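Local coordinates for protein N-terminal acetyltransferase B complex subunit MDM20 (Candida albicans, PDB 5K04) that probably serves as the non-catalytic subunit of the NatB complex, which acetylates protein N-termini and is captured here with coenzyme A bound, at residues Ile515-Thr520 with Asn665-Val670; Asp571-Leu576 with Leu612-Tyr617; Leu644-Leu649 with Gly699-Asn704; Glu655-Gly660 with Val708-Glu713. One frame throughout, in Å; residues are numbered along the deposited sequence.

Interaction 1: residues Ile515-Thr520 with Asn665-Val670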
loop_
_atom_site.group_PDB
_atom_site.type_symbol
_atom_site.label_atom_id
_atom_site.label_comp_id
_atom_site.label_asym_id
_atom_site.label_seq_id
_atom_site.Cartn_x
_atom_site.Cartn_y
_atom_site.Cartn_z
ATOM N N ILE A 515 -17.684 3.868 6.103
ATOM C CA ILE A 515 -18.786 4.426 5.325
ATOM C C ILE A 515 -20.124 3.973 5.888
ATOM O O ILE A 515 -21.072 4.767 6.018
ATOM C CB ILE A 515 -18.638 4.025 3.848
ATOM C CG1 ILE A 515 -17.492 4.815 3.206
ATOM C CG2 ILE A 515 -19.980 4.192 3.108
ATOM C CD1 ILE A 515 -16.997 4.188 1.914
ATOM N N LEU A 516 -20.236 2.680 6.186
ATOM C CA LEU A 516 -21.484 2.150 6.719
ATOM C C LEU A 516 -21.820 2.805 8.053
ATOM O O LEU A 516 -22.942 3.269 8.263
ATOM C CB LEU A 516 -21.370 0.635 6.860
ATOM C CG LEU A 516 -21.329 -0.108 5.526
ATOM C CD1 LEU A 516 -20.867 -1.556 5.710
ATOM C CD2 LEU A 516 -22.705 -0.033 4.900
ATOM N N GLN A 517 -20.828 2.910 8.939
ATOM C CA GLN A 517 -21.067 3.439 10.278
ATOM C C GLN A 517 -21.591 4.867 10.220
ATOM O O GLN A 517 -22.598 5.198 10.855
ATOM C CB GLN A 517 -19.776 3.377 11.106
ATOM C CG GLN A 517 -19.894 4.101 12.449
ATOM C CD GLN A 517 -18.654 3.963 13.301
ATOM O OE1 GLN A 517 -17.708 4.748 13.175
ATOM N NE2 GLN A 517 -18.649 2.958 14.184
ATOM N N ILE A 518 -20.905 5.730 9.465
ATOM C CA ILE A 518 -21.313 7.128 9.355
ATOM C C ILE A 518 -22.653 7.236 8.637
ATOM O O ILE A 518 -23.533 8.010 9.041
ATOM C CB ILE A 518 -20.191 7.928 8.656
ATOM C CG1 ILE A 518 -18.867 7.723 9.416
ATOM C CG2 ILE A 518 -20.520 9.430 8.545
ATOM C CD1 ILE A 518 -17.680 8.343 8.712
ATOM N N SER A 519 -22.844 6.431 7.583
ATOM C CA SER A 519 -24.136 6.400 6.901
ATOM C C SER A 519 -25.285 6.104 7.863
ATOM O O SER A 519 -26.339 6.739 7.780
ATOM C CB SER A 519 -24.122 5.369 5.767
ATOM O OG SER A 519 -23.478 5.896 4.629
ATOM N N THR A 520 -25.113 5.124 8.771
ATOM C CA THR A 520 -26.232 4.775 9.652
ATOM C C THR A 520 -26.389 5.767 10.797
ATOM O O THR A 520 -27.506 5.995 11.262
ATOM C CB THR A 520 -26.096 3.345 10.216
ATOM O OG1 THR A 520 -25.134 3.317 11.268
ATOM C CG2 THR A 520 -25.684 2.361 9.139
ATOM N N ASN A 665 -16.068 4.390 21.607
ATOM C CA ASN A 665 -17.105 3.515 22.148
ATOM C C ASN A 665 -18.489 4.136 21.986
ATOM O O ASN A 665 -19.457 3.438 21.666
ATOM C CB ASN A 665 -16.845 3.231 23.629
ATOM C CG ASN A 665 -15.561 2.476 23.870
ATOM O OD1 ASN A 665 -15.051 1.759 22.995
ATOM N ND2 ASN A 665 -15.028 2.626 25.079
ATOM N N LEU A 666 -18.599 5.446 22.237
ATOM C CA LEU A 666 -19.885 6.119 22.142
ATOM C C LEU A 666 -20.404 6.086 20.707
ATOM O O LEU A 666 -21.605 5.878 20.478
ATOM C CB LEU A 666 -19.734 7.547 22.660
ATOM C CG LEU A 666 -20.934 8.304 23.221
ATOM C CD1 LEU A 666 -21.760 7.415 24.131
ATOM C CD2 LEU A 666 -20.438 9.524 23.975
ATOM N N THR A 667 -19.499 6.259 19.732
ATOM C CA THR A 667 -19.865 6.148 18.324
ATOM C C THR A 667 -20.392 4.752 18.021
ATOM O O THR A 667 -21.367 4.594 17.278
ATOM C CB THR A 667 -18.655 6.489 17.437
ATOM O OG1 THR A 667 -18.204 7.825 17.698
ATOM C CG2 THR A 667 -18.997 6.401 15.982
ATOM N N ASN A 668 -19.789 3.730 18.632
ATOM C CA ASN A 668 -20.234 2.363 18.389
ATOM C C ASN A 668 -21.556 2.088 19.079
ATOM O O ASN A 668 -22.406 1.368 18.538
ATOM C CB ASN A 668 -19.169 1.373 18.849
ATOM C CG ASN A 668 -18.043 1.221 17.837
ATOM O OD1 ASN A 668 -18.232 1.437 16.632
ATOM N ND2 ASN A 668 -16.867 0.836 18.324
ATOM N N LEU A 669 -21.748 2.665 20.270
ATOM C CA LEU A 669 -23.047 2.585 20.924
ATOM C C LEU A 669 -24.134 3.240 20.078
ATOM O O LEU A 669 -25.235 2.688 19.943
ATOM C CB LEU A 669 -23.003 3.233 22.310
ATOM C CG LEU A 669 -24.361 3.131 23.033
ATOM C CD1 LEU A 669 -24.745 1.656 23.243
ATOM C CD2 LEU A 669 -24.373 3.870 24.356
ATOM N N VAL A 670 -23.853 4.420 19.507
ATOM C CA VAL A 670 -24.867 5.114 18.705
ATOM C C VAL A 670 -25.255 4.262 17.507
ATOM O O VAL A 670 -26.442 4.112 17.189
ATOM C CB VAL A 670 -24.364 6.504 18.253
ATOM C CG1 VAL A 670 -25.300 7.099 17.218
ATOM C CG2 VAL A 670 -24.265 7.459 19.407
#
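Q517 meets T667 and N668 where helix 506-521 passes helix 661-682. The polar part of the contact lies at the Q517 amide. Its NE2 comes 2.9 Å from N668 OD1, and the two amide planes are 56° apart. Both groups have firmer partners nearby. NE2 hydrogen-bonds to E671 OE1, one residue past 665-670, and N668 OD1 accepts from K577 NZ of helix 571-584. The Q517 side chain lies across that of N668 at about a right angle. It can span the gap because CG stands anti to the backbone N (chi1 172°) and the chain stays straight beyond it. N668 starts out pointing away from helix 506-521, and only the end of its side chain turns back.

The protein is almost purely helical, and its family belongs to the TPR clan. Here two helices far apart in sequence meet through the Q517 amide, a threonine methyl and the N668 amide. The nearest CA atoms, those of Q517 and N668, are 8.2 Å apart.

The van der Waals part is one methyl group: T667 CG2 packs against the Q517 amide, 3.5 Å from OE1 and 3.6 Å from CD. T667 OG1 turns back to its own helix, where it hydrogen-bonds to the carbonyl of T663. I518 points away from helix 661-682 and packs on W462 of helix 456-485, as does I515.

Interaction 2: residues Asp571-Leu576 with Leu612-Tyr617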
loop_
_atom_site.group_PDB
_atom_site.type_symbol
_atom_site.label_atom_id
_atom_site.label_comp_id
_atom_site.label_asym_id
_atom_site.label_seq_id
_atom_site.Cartn_x
_atom_site.Cartn_y
_atom_site.Cartn_z
ATOM N N ASP A 571 -8.710 -4.218 14.199
ATOM C CA ASP A 571 -8.915 -4.923 12.936
ATOM C C ASP A 571 -10.012 -5.973 13.031
ATOM O O ASP A 571 -10.745 -6.196 12.053
ATOM C CB ASP A 571 -7.610 -5.574 12.461
ATOM C CG ASP A 571 -6.507 -4.540 12.168
ATOM O OD1 ASP A 571 -6.798 -3.314 12.198
ATOM O OD2 ASP A 571 -5.354 -4.958 11.934
ATOM N N VAL A 572 -10.149 -6.625 14.186
ATOM C CA VAL A 572 -11.202 -7.625 14.329
ATOM C C VAL A 572 -12.584 -6.973 14.346
ATOM O O VAL A 572 -13.546 -7.524 13.806
ATOM C CB VAL A 572 -10.948 -8.471 15.580
ATOM C CG1 VAL A 572 -12.138 -9.357 15.853
ATOM C CG2 VAL A 572 -9.676 -9.324 15.367
ATOM N N ALA A 573 -12.702 -5.781 14.939
ATOM C CA ALA A 573 -13.990 -5.096 14.948
ATOM C C ALA A 573 -14.428 -4.738 13.530
ATOM O O ALA A 573 -15.610 -4.848 13.188
ATOM C CB ALA A 573 -13.904 -3.849 15.831
ATOM N N THR A 574 -13.481 -4.317 12.693
ATOM C CA THR A 574 -13.767 -4.038 11.286
ATOM C C THR A 574 -14.443 -5.226 10.620
ATOM O O THR A 574 -15.475 -5.078 9.963
ATOM C CB THR A 574 -12.462 -3.695 10.567
ATOM O OG1 THR A 574 -11.905 -2.519 11.156
ATOM C CG2 THR A 574 -12.684 -3.467 9.083
ATOM N N LYS A 575 -13.882 -6.429 10.803
ATOM C CA LYS A 575 -14.508 -7.606 10.212
ATOM C C LYS A 575 -15.902 -7.844 10.786
ATOM O O LYS A 575 -16.840 -8.176 10.050
ATOM C CB LYS A 575 -13.623 -8.834 10.427
ATOM C CG LYS A 575 -14.258 -10.105 9.850
ATOM C CD LYS A 575 -13.338 -11.315 9.947
ATOM C CE LYS A 575 -12.144 -11.187 9.011
ATOM N NZ LYS A 575 -11.411 -12.479 8.871
ATOM N N LEU A 576 -16.059 -7.655 12.102
ATOM C CA LEU A 576 -17.335 -7.927 12.748
ATOM C C LEU A 576 -18.391 -6.922 12.324
ATOM O O LEU A 576 -19.567 -7.280 12.165
ATOM C CB LEU A 576 -17.160 -7.922 14.265
ATOM C CG LEU A 576 -16.384 -9.112 14.834
ATOM C CD1 LEU A 576 -16.037 -8.883 16.318
ATOM C CD2 LEU A 576 -17.199 -10.378 14.647
ATOM N N LEU A 612 -18.693 -6.838 25.360
ATOM C CA LEU A 612 -20.127 -6.719 25.595
ATOM C C LEU A 612 -20.864 -6.273 24.333
ATOM O O LEU A 612 -21.916 -6.823 23.992
ATOM C CB LEU A 612 -20.379 -5.740 26.736
ATOM C CG LEU A 612 -21.815 -5.283 27.007
ATOM C CD1 LEU A 612 -22.634 -6.423 27.577
ATOM C CD2 LEU A 612 -21.806 -4.093 27.967
ATOM N N LEU A 613 -20.315 -5.283 23.627
ATOM C CA LEU A 613 -20.938 -4.768 22.411
ATOM C C LEU A 613 -21.249 -5.887 21.422
ATOM O O LEU A 613 -22.357 -5.960 20.871
ATOM C CB LEU A 613 -20.016 -3.725 21.762
ATOM C CG LEU A 613 -20.564 -3.024 20.496
ATOM C CD1 LEU A 613 -21.811 -2.190 20.812
ATOM C CD2 LEU A 613 -19.500 -2.166 19.794
ATOM N N TYR A 614 -20.271 -6.765 21.173
ATOM C CA TYR A 614 -20.437 -7.757 20.122
ATOM C C TYR A 614 -21.256 -8.945 20.588
ATOM O O TYR A 614 -21.890 -9.610 19.764
ATOM C CB TYR A 614 -19.066 -8.165 19.573
ATOM C CG TYR A 614 -18.490 -7.010 18.787
ATOM C CD1 TYR A 614 -19.115 -6.568 17.614
ATOM C CD2 TYR A 614 -17.369 -6.313 19.240
ATOM C CE1 TYR A 614 -18.631 -5.467 16.906
ATOM C CE2 TYR A 614 -16.873 -5.213 18.531
ATOM C CZ TYR A 614 -17.504 -4.795 17.365
ATOM O OH TYR A 614 -17.003 -3.709 16.674
ATOM N N LYS A 615 -21.274 -9.204 21.899
ATOM C CA LYS A 615 -22.264 -10.118 22.447
ATOM C C LYS A 615 -23.676 -9.543 22.296
ATOM O O LYS A 615 -24.595 -10.245 21.857
ATOM C CB LYS A 615 -21.933 -10.416 23.909
ATOM C CG LYS A 615 -22.872 -11.423 24.564
ATOM C CD LYS A 615 -22.340 -11.858 25.937
ATOM C CE LYS A 615 -23.335 -12.730 26.698
ATOM N NZ LYS A 615 -23.566 -14.058 26.077
ATOM N N LEU A 616 -23.859 -8.262 22.637
ATOM C CA LEU A 616 -25.133 -7.596 22.378
ATOM C C LEU A 616 -25.524 -7.730 20.912
ATOM O O LEU A 616 -26.642 -8.148 20.597
ATOM C CB LEU A 616 -25.056 -6.121 22.787
ATOM C CG LEU A 616 -24.912 -5.805 24.294
ATOM C CD1 LEU A 616 -24.943 -4.302 24.563
ATOM C CD2 LEU A 616 -25.964 -6.524 25.135
ATOM N N TYR A 617 -24.592 -7.422 19.998
ATOM C CA TYR A 617 -24.875 -7.569 18.572
ATOM C C TYR A 617 -25.303 -8.996 18.244
ATOM O O TYR A 617 -26.341 -9.217 17.612
ATOM C CB TYR A 617 -23.663 -7.175 17.736
ATOM C CG TYR A 617 -23.636 -5.728 17.258
ATOM C CD1 TYR A 617 -24.640 -5.214 16.435
ATOM C CD2 TYR A 617 -22.571 -4.895 17.581
ATOM C CE1 TYR A 617 -24.589 -3.894 15.965
ATOM C CE2 TYR A 617 -22.509 -3.584 17.120
ATOM C CZ TYR A 617 -23.520 -3.082 16.321
ATOM O OH TYR A 617 -23.451 -1.775 15.897
#
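Y614 reaches from helix 608-625 to L576 and A573 in the first turns of helix 571-584. Its CB points toward that helix. With CG anti to the carbonyl carbon (chi1 -70°), the ring extends into the gap between the two backbones. The CA atoms of Y614 and L576 are 8.0 Å apart, the nearest such pair.

At the base of the ring, CG lies 4.0 Å from L576 CD1. CD1 and CD2 of Y614 lie under the same methyl, each nearly as close. L576 CD1 stands over the middle of one face, 4.0 Å from the ring centroid and 11° off the ring normal. This is a CH-pi contact. Farther out, Y614 CE1 meets L576 CB at 3.9 Å. Y614 CZ is 4.0 Å from A573 CB. The hydroxyl ends against the same alanine, with OH 3.2 Å from A573 CB and 3.7 Å from A573 CA. A573 approaches the ring obliquely.

L613, the preceding residue on helix 608-625, lies on the opposite face. Its CD2 is 4.1 Å above the ring plane and offset toward the rim. F606, in the loop before that helix, also brings its ring against Y614. L576 packs further on F597 and I600 of helix 591-601. The contact thus belongs to a core shared by three successive helices.

No hydrogen bond joins the two segments. They are held by dispersion and CH-pi contacts, and leucines over both faces should restrict the turning of the tyrosine ring.

Interaction 3: residues Leu644-Leu649 with Gly699-Asn704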
loop_
_atom_site.group_PDB
_atom_site.type_symbol
_atom_site.label_atom_id
_atom_site.label_comp_id
_atom_site.label_asym_id
_atom_site.label_seq_id
_atom_site.Cartn_x
_atom_site.Cartn_y
_atom_site.Cartn_z
ATOM N N LEU A 644 -28.895 -3.312 28.330
ATOM C CA LEU A 644 -29.219 -2.077 27.608
ATOM C C LEU A 644 -29.711 -1.039 28.621
ATOM O O LEU A 644 -30.893 -0.689 28.710
ATOM C CB LEU A 644 -30.239 -2.340 26.513
ATOM C CG LEU A 644 -29.681 -2.950 25.228
ATOM C CD1 LEU A 644 -30.696 -2.845 24.091
ATOM C CD2 LEU A 644 -28.397 -2.254 24.872
ATOM N N LYS A 645 -28.759 -0.581 29.426
ATOM C CA LYS A 645 -28.968 0.363 30.512
ATOM C C LYS A 645 -27.665 1.123 30.695
ATOM O O LYS A 645 -26.591 0.515 30.660
ATOM C CB LYS A 645 -29.325 -0.345 31.823
ATOM C CG LYS A 645 -30.628 -1.127 31.844
ATOM C CD LYS A 645 -30.837 -1.724 33.220
ATOM C CE LYS A 645 -32.166 -2.462 33.324
ATOM N NZ LYS A 645 -32.254 -3.301 34.576
ATOM N N THR A 646 -27.759 2.440 30.916
ATOM C CA THR A 646 -26.539 3.228 31.096
ATOM C C THR A 646 -25.715 2.732 32.276
ATOM O O THR A 646 -24.481 2.750 32.219
ATOM C CB THR A 646 -26.863 4.713 31.275
ATOM O OG1 THR A 646 -27.613 4.896 32.477
ATOM C CG2 THR A 646 -27.678 5.166 30.115
ATOM N N ASP A 647 -26.379 2.272 33.342
ATOM C CA ASP A 647 -25.657 1.731 34.490
ATOM C C ASP A 647 -24.759 0.564 34.101
ATOM O O ASP A 647 -23.746 0.327 34.760
ATOM C CB ASP A 647 -26.642 1.313 35.577
ATOM C CG ASP A 647 -27.179 2.502 36.354
ATOM O OD1 ASP A 647 -26.468 3.533 36.422
ATOM O OD2 ASP A 647 -28.302 2.405 36.904
ATOM N N LYS A 648 -25.103 -0.166 33.035
ATOM C CA LYS A 648 -24.219 -1.212 32.531
ATOM C C LYS A 648 -23.273 -0.701 31.455
ATOM O O LYS A 648 -22.123 -1.152 31.371
ATOM C CB LYS A 648 -25.034 -2.383 31.972
ATOM C CG LYS A 648 -25.867 -3.126 33.010
ATOM C CD LYS A 648 -24.977 -3.779 34.053
ATOM C CE LYS A 648 -25.785 -4.552 35.075
ATOM N NZ LYS A 648 -24.875 -5.339 35.956
ATOM N N LEU A 649 -23.745 0.222 30.615
ATOM C CA LEU A 649 -22.976 0.663 29.459
ATOM C C LEU A 649 -21.951 1.743 29.791
ATOM O O LEU A 649 -21.084 2.001 28.961
ATOM C CB LEU A 649 -23.929 1.161 28.369
ATOM C CG LEU A 649 -24.879 0.094 27.815
ATOM C CD1 LEU A 649 -25.960 0.732 26.959
ATOM C CD2 LEU A 649 -24.120 -0.966 27.020
ATOM N N GLY A 699 -29.687 9.088 25.690
ATOM C CA GLY A 699 -29.181 10.419 25.393
ATOM C C GLY A 699 -29.270 11.338 26.594
ATOM O O GLY A 699 -28.292 11.994 26.960
ATOM N N LYS A 700 -30.440 11.367 27.243
ATOM C CA LYS A 700 -30.572 12.126 28.483
ATOM C C LYS A 700 -29.590 11.631 29.540
ATOM O O LYS A 700 -28.922 12.432 30.208
ATOM C CB LYS A 700 -32.007 12.032 29.002
ATOM C CG LYS A 700 -32.202 12.640 30.373
ATOM C CD LYS A 700 -33.652 12.541 30.821
ATOM C CE LYS A 700 -33.912 13.394 32.063
ATOM N NZ LYS A 700 -35.333 13.303 32.539
ATOM N N GLU A 701 -29.475 10.310 29.693
ATOM C CA GLU A 701 -28.688 9.770 30.797
ATOM C C GLU A 701 -27.192 10.005 30.589
ATOM O O GLU A 701 -26.471 10.264 31.562
ATOM C CB GLU A 701 -29.032 8.285 30.995
ATOM C CG GLU A 701 -30.423 8.101 31.661
ATOM C CD GLU A 701 -30.987 6.680 31.579
ATOM O OE1 GLU A 701 -30.377 5.811 30.933
ATOM O OE2 GLU A 701 -32.062 6.427 32.166
ATOM N N PHE A 702 -26.716 9.967 29.336
ATOM C CA PHE A 702 -25.292 10.208 29.085
ATOM C C PHE A 702 -24.950 11.700 29.160
ATOM O O PHE A 702 -23.876 12.069 29.650
ATOM C CB PHE A 702 -24.870 9.596 27.730
ATOM C CG PHE A 702 -24.502 8.125 27.820
ATOM C CD1 PHE A 702 -25.486 7.133 27.790
ATOM C CD2 PHE A 702 -23.185 7.738 27.986
ATOM C CE1 PHE A 702 -25.153 5.773 27.909
ATOM C CE2 PHE A 702 -22.836 6.381 28.103
ATOM C CZ PHE A 702 -23.823 5.396 28.059
ATOM N N LYS A 703 -25.853 12.565 28.700
ATOM C CA LYS A 703 -25.664 14.005 28.876
ATOM C C LYS A 703 -25.474 14.373 30.341
ATOM O O LYS A 703 -24.594 15.171 30.676
ATOM C CB LYS A 703 -26.844 14.762 28.284
ATOM C CG LYS A 703 -26.892 14.684 26.762
ATOM C CD LYS A 703 -28.223 15.171 26.199
ATOM C CE LYS A 703 -28.201 15.085 24.672
ATOM N NZ LYS A 703 -29.472 15.558 24.065
ATOM N N ASN A 704 -26.269 13.780 31.233
ATOM C CA ASN A 704 -26.177 14.087 32.657
ATOM C C ASN A 704 -24.854 13.668 33.286
ATOM O O ASN A 704 -24.564 14.093 34.407
ATOM C CB ASN A 704 -27.338 13.428 33.390
ATOM C CG ASN A 704 -28.660 14.088 33.069
ATOM O OD1 ASN A 704 -28.729 15.307 32.872
ATOM N ND2 ASN A 704 -29.713 13.288 32.991
HETATM O O HOH W 1 -30.634 3.383 31.071
#
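T646 and E701 mark the closest approach of the two backbones, with CA atoms 6.9 Å apart. L644 leaves the helical conformation after helix 630-643. K645 is extended and takes the N-cap position of the short helix 646-649. Its carbonyl accepts from both K648 N and L649 N, which closes that single turn. The other segment lies on helix 698-703.

T646 carries most of the contact. Its OG1 sits between the backbone N and the carbonyl carbon (chi1 64°), which sends CG2 toward F702. CG2 lies 3.4 Å from F702 CE1 and approaches the ring obliquely. It also packs 3.5 Å from E701 CB. The T646 and F702 side chains run past each other in opposite directions. L649 comes in at the ring edge, with CB 4.2 Å from F702 CZ. L666 and L669 of helix 661-682 and L747 of helix 729-747 add to the apolar surroundings of F702.

The polar half is less certain. T646 OG1 gives a weak hydrogen bond of 3.3 Å to E701 OE1. A water lies 3.0 Å from T646 N and accepts from it. Its link to the carboxylate is too short to be trusted, and E701 OE1 crowds the threonine methyl, so its exact place is doubtful.

The chemistry is therefore split. Apolar side chains meet on the inner side. On the polar side a carboxylate lies near the first turn of a helix; its charge may be favoured there, but the doubtful place of OE1 limits what can be concluded.

Interaction 4: residues Glu655-Gly660 with Val708-Glu713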
loop_
_atom_site.group_PDB
_atom_site.type_symbol
_atom_site.label_atom_id
_atom_site.label_comp_id
_atom_site.label_asym_id
_atom_site.label_seq_id
_atom_site.Cartn_x
_atom_site.Cartn_y
_atom_site.Cartn_z
ATOM N N GLU A 655 -11.645 5.849 32.514
ATOM C CA GLU A 655 -11.354 6.662 33.695
ATOM C C GLU A 655 -10.562 7.916 33.340
ATOM O O GLU A 655 -10.628 8.912 34.068
ATOM C CB GLU A 655 -10.612 5.837 34.749
ATOM C CG GLU A 655 -9.262 5.346 34.338
ATOM C CD GLU A 655 -8.620 4.480 35.415
ATOM O OE1 GLU A 655 -9.112 4.506 36.568
ATOM O OE2 GLU A 655 -7.633 3.768 35.107
ATOM N N ASN A 656 -9.803 7.886 32.240
ATOM C CA ASN A 656 -9.229 9.098 31.658
ATOM C C ASN A 656 -10.222 9.634 30.633
ATOM O O ASN A 656 -10.243 9.190 29.479
ATOM C CB ASN A 656 -7.878 8.816 31.013
ATOM C CG ASN A 656 -7.412 9.967 30.117
ATOM O OD1 ASN A 656 -7.729 11.132 30.364
ATOM N ND2 ASN A 656 -6.664 9.638 29.073
ATOM N N LEU A 657 -11.032 10.614 31.050
ATOM C CA LEU A 657 -12.092 11.136 30.190
ATOM C C LEU A 657 -11.562 11.752 28.901
ATOM O O LEU A 657 -12.300 11.820 27.910
ATOM C CB LEU A 657 -12.921 12.166 30.961
ATOM C CG LEU A 657 -13.892 11.544 31.964
ATOM C CD1 LEU A 657 -14.540 12.578 32.879
ATOM C CD2 LEU A 657 -14.942 10.819 31.179
ATOM N N LEU A 658 -10.306 12.210 28.887
ATOM C CA LEU A 658 -9.735 12.799 27.681
ATOM C C LEU A 658 -9.311 11.753 26.646
ATOM O O LEU A 658 -9.070 12.118 25.487
ATOM C CB LEU A 658 -8.553 13.694 28.056
ATOM C CG LEU A 658 -8.918 14.969 28.818
ATOM C CD1 LEU A 658 -7.647 15.648 29.255
ATOM C CD2 LEU A 658 -9.752 15.933 28.003
ATOM N N SER A 659 -9.232 10.473 27.031
ATOM C CA SER A 659 -8.916 9.409 26.082
ATOM C C SER A 659 -9.940 9.337 24.961
ATOM O O SER A 659 -11.157 9.390 25.195
ATOM C CB SER A 659 -8.856 8.049 26.773
ATOM O OG SER A 659 -8.632 7.032 25.800
ATOM N N GLY A 660 -9.424 9.190 23.736
ATOM C CA GLY A 660 -10.256 9.039 22.554
ATOM C C GLY A 660 -11.186 7.838 22.576
ATOM O O GLY A 660 -12.130 7.793 21.779
ATOM N N VAL A 708 -18.347 16.364 28.543
ATOM C CA VAL A 708 -17.694 17.541 27.981
ATOM C C VAL A 708 -17.144 18.430 29.089
ATOM O O VAL A 708 -15.951 18.743 29.111
ATOM C CB VAL A 708 -18.685 18.305 27.083
ATOM C CG1 VAL A 708 -18.072 19.600 26.580
ATOM C CG2 VAL A 708 -19.101 17.425 25.918
ATOM N N GLN A 709 -18.011 18.842 30.026
ATOM C CA GLN A 709 -17.620 19.771 31.089
ATOM C C GLN A 709 -16.437 19.232 31.875
ATOM O O GLN A 709 -15.461 19.945 32.131
ATOM C CB GLN A 709 -18.795 20.030 32.045
ATOM C CG GLN A 709 -19.982 20.790 31.464
ATOM C CD GLN A 709 -20.908 19.932 30.599
ATOM O OE1 GLN A 709 -20.775 18.709 30.520
ATOM N NE2 GLN A 709 -21.848 20.587 29.937
ATOM N N ARG A 710 -16.512 17.964 32.265
ATOM C CA ARG A 710 -15.432 17.363 33.033
ATOM C C ARG A 710 -14.124 17.348 32.243
ATOM O O ARG A 710 -13.052 17.592 32.802
ATOM C CB ARG A 710 -15.870 15.966 33.465
ATOM C CG ARG A 710 -17.094 16.056 34.385
ATOM C CD ARG A 710 -17.836 14.749 34.574
ATOM N NE ARG A 710 -16.990 13.718 35.155
ATOM C CZ ARG A 710 -17.279 12.423 35.109
ATOM N NH1 ARG A 710 -18.395 12.021 34.515
ATOM N NH2 ARG A 710 -16.457 11.538 35.651
ATOM N N GLN A 711 -14.195 17.087 30.934
ATOM C CA GLN A 711 -13.000 17.176 30.098
ATOM C C GLN A 711 -12.470 18.610 30.041
ATOM O O GLN A 711 -11.254 18.833 30.115
ATOM C CB GLN A 711 -13.304 16.650 28.694
ATOM C CG GLN A 711 -13.194 15.137 28.556
ATOM C CD GLN A 711 -13.593 14.659 27.166
ATOM O OE1 GLN A 711 -12.748 14.446 26.288
ATOM N NE2 GLN A 711 -14.893 14.518 26.957
ATOM N N HIS A 712 -13.368 19.596 29.916
ATOM C CA HIS A 712 -12.950 20.997 29.920
ATOM C C HIS A 712 -12.304 21.394 31.246
ATOM O O HIS A 712 -11.363 22.198 31.268
ATOM C CB HIS A 712 -14.152 21.901 29.618
ATOM C CG HIS A 712 -14.594 21.849 28.193
ATOM N ND1 HIS A 712 -15.571 22.675 27.681
ATOM C CD2 HIS A 712 -14.185 21.067 27.166
ATOM C CE1 HIS A 712 -15.736 22.413 26.395
ATOM N NE2 HIS A 712 -14.906 21.442 26.058
ATOM N N GLU A 713 -12.810 20.852 32.363
ATOM C CA GLU A 713 -12.257 21.164 33.681
ATOM C C GLU A 713 -10.857 20.582 33.850
ATOM O O GLU A 713 -9.974 21.228 34.425
ATOM C CB GLU A 713 -13.184 20.639 34.782
ATOM C CG GLU A 713 -14.529 21.343 34.851
ATOM C CD GLU A 713 -15.464 20.766 35.914
ATOM O OE1 GLU A 713 -15.187 19.663 36.433
ATOM O OE2 GLU A 713 -16.485 21.422 36.214
HETATM O O HOH W 2 -9.954 14.585 24.799
#
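L657 and R710 meet because the arginine chain folds. R710 bends at its third torsion (chi3 60°), and this turns a face of the guanidinium to the tip of L657. L657 has CG anti to its carbonyl carbon (chi1 -76°), which sends CD1 out over that face. CD1 stands 3.3 Å above the guanidinium plane, toward its rim. R710 NH1 hydrogen-bonds back to the carbonyl of L705, which helps keep the group there.

Q711 CG touches both leucines, 3.8 Å from L657 CB and 3.6 Å from L658 CD2. The L658 and Q711 side chains run antiparallel alongside one another. Q711 OE1 comes 3.1 Å from L657 O, but both are acceptors and do not bond. Donors serve OE1 instead. N423 ND2 gives it a hydrogen bond, and a water 3.2 Å from OE1 also donates to L658 O at 2.7 Å. Q711 NE2 donates to the carbonyl of L707.

The loop is shaped by a type I beta turn from N656 to S659. N656 OD1 accepts from L658 N at 3.2 Å, an Asx turn, with the donor well above the carbonyl plane. This turn presents both leucines to the helix.

The loop runs between helix 646-649 and helix 661-682, and the S659 side chain caps a backbone N at the start of the latter. L658 also packs on P388 of helix 388-404 and on I714 and I715 of helix 707-717. Helix 729-747 borders helix 707-717, with I739 touching Q711.

All four contacts lie on the same side of the chain's centre, in the C-terminal third of this helical subunit. Helix 661-682 links interactions 1 to 3, and loop 655-660 of interaction 4 leads into it. Its N668 touches L613 of interaction 2; L669 touches L649 and F702 of interaction 3, and L666 touches F702. The centres of interactions 1 and 2 are about 12 Å apart, and interaction 3 lies about 17 Å from interactions 1 and 4. Along the chain, interaction 2 falls between the two halves of interaction 1. Interactions 1, 3 and 4 interleave. Interaction 4 joins interaction 3 only through the chain. Together the contacts tie the last helices to earlier ones.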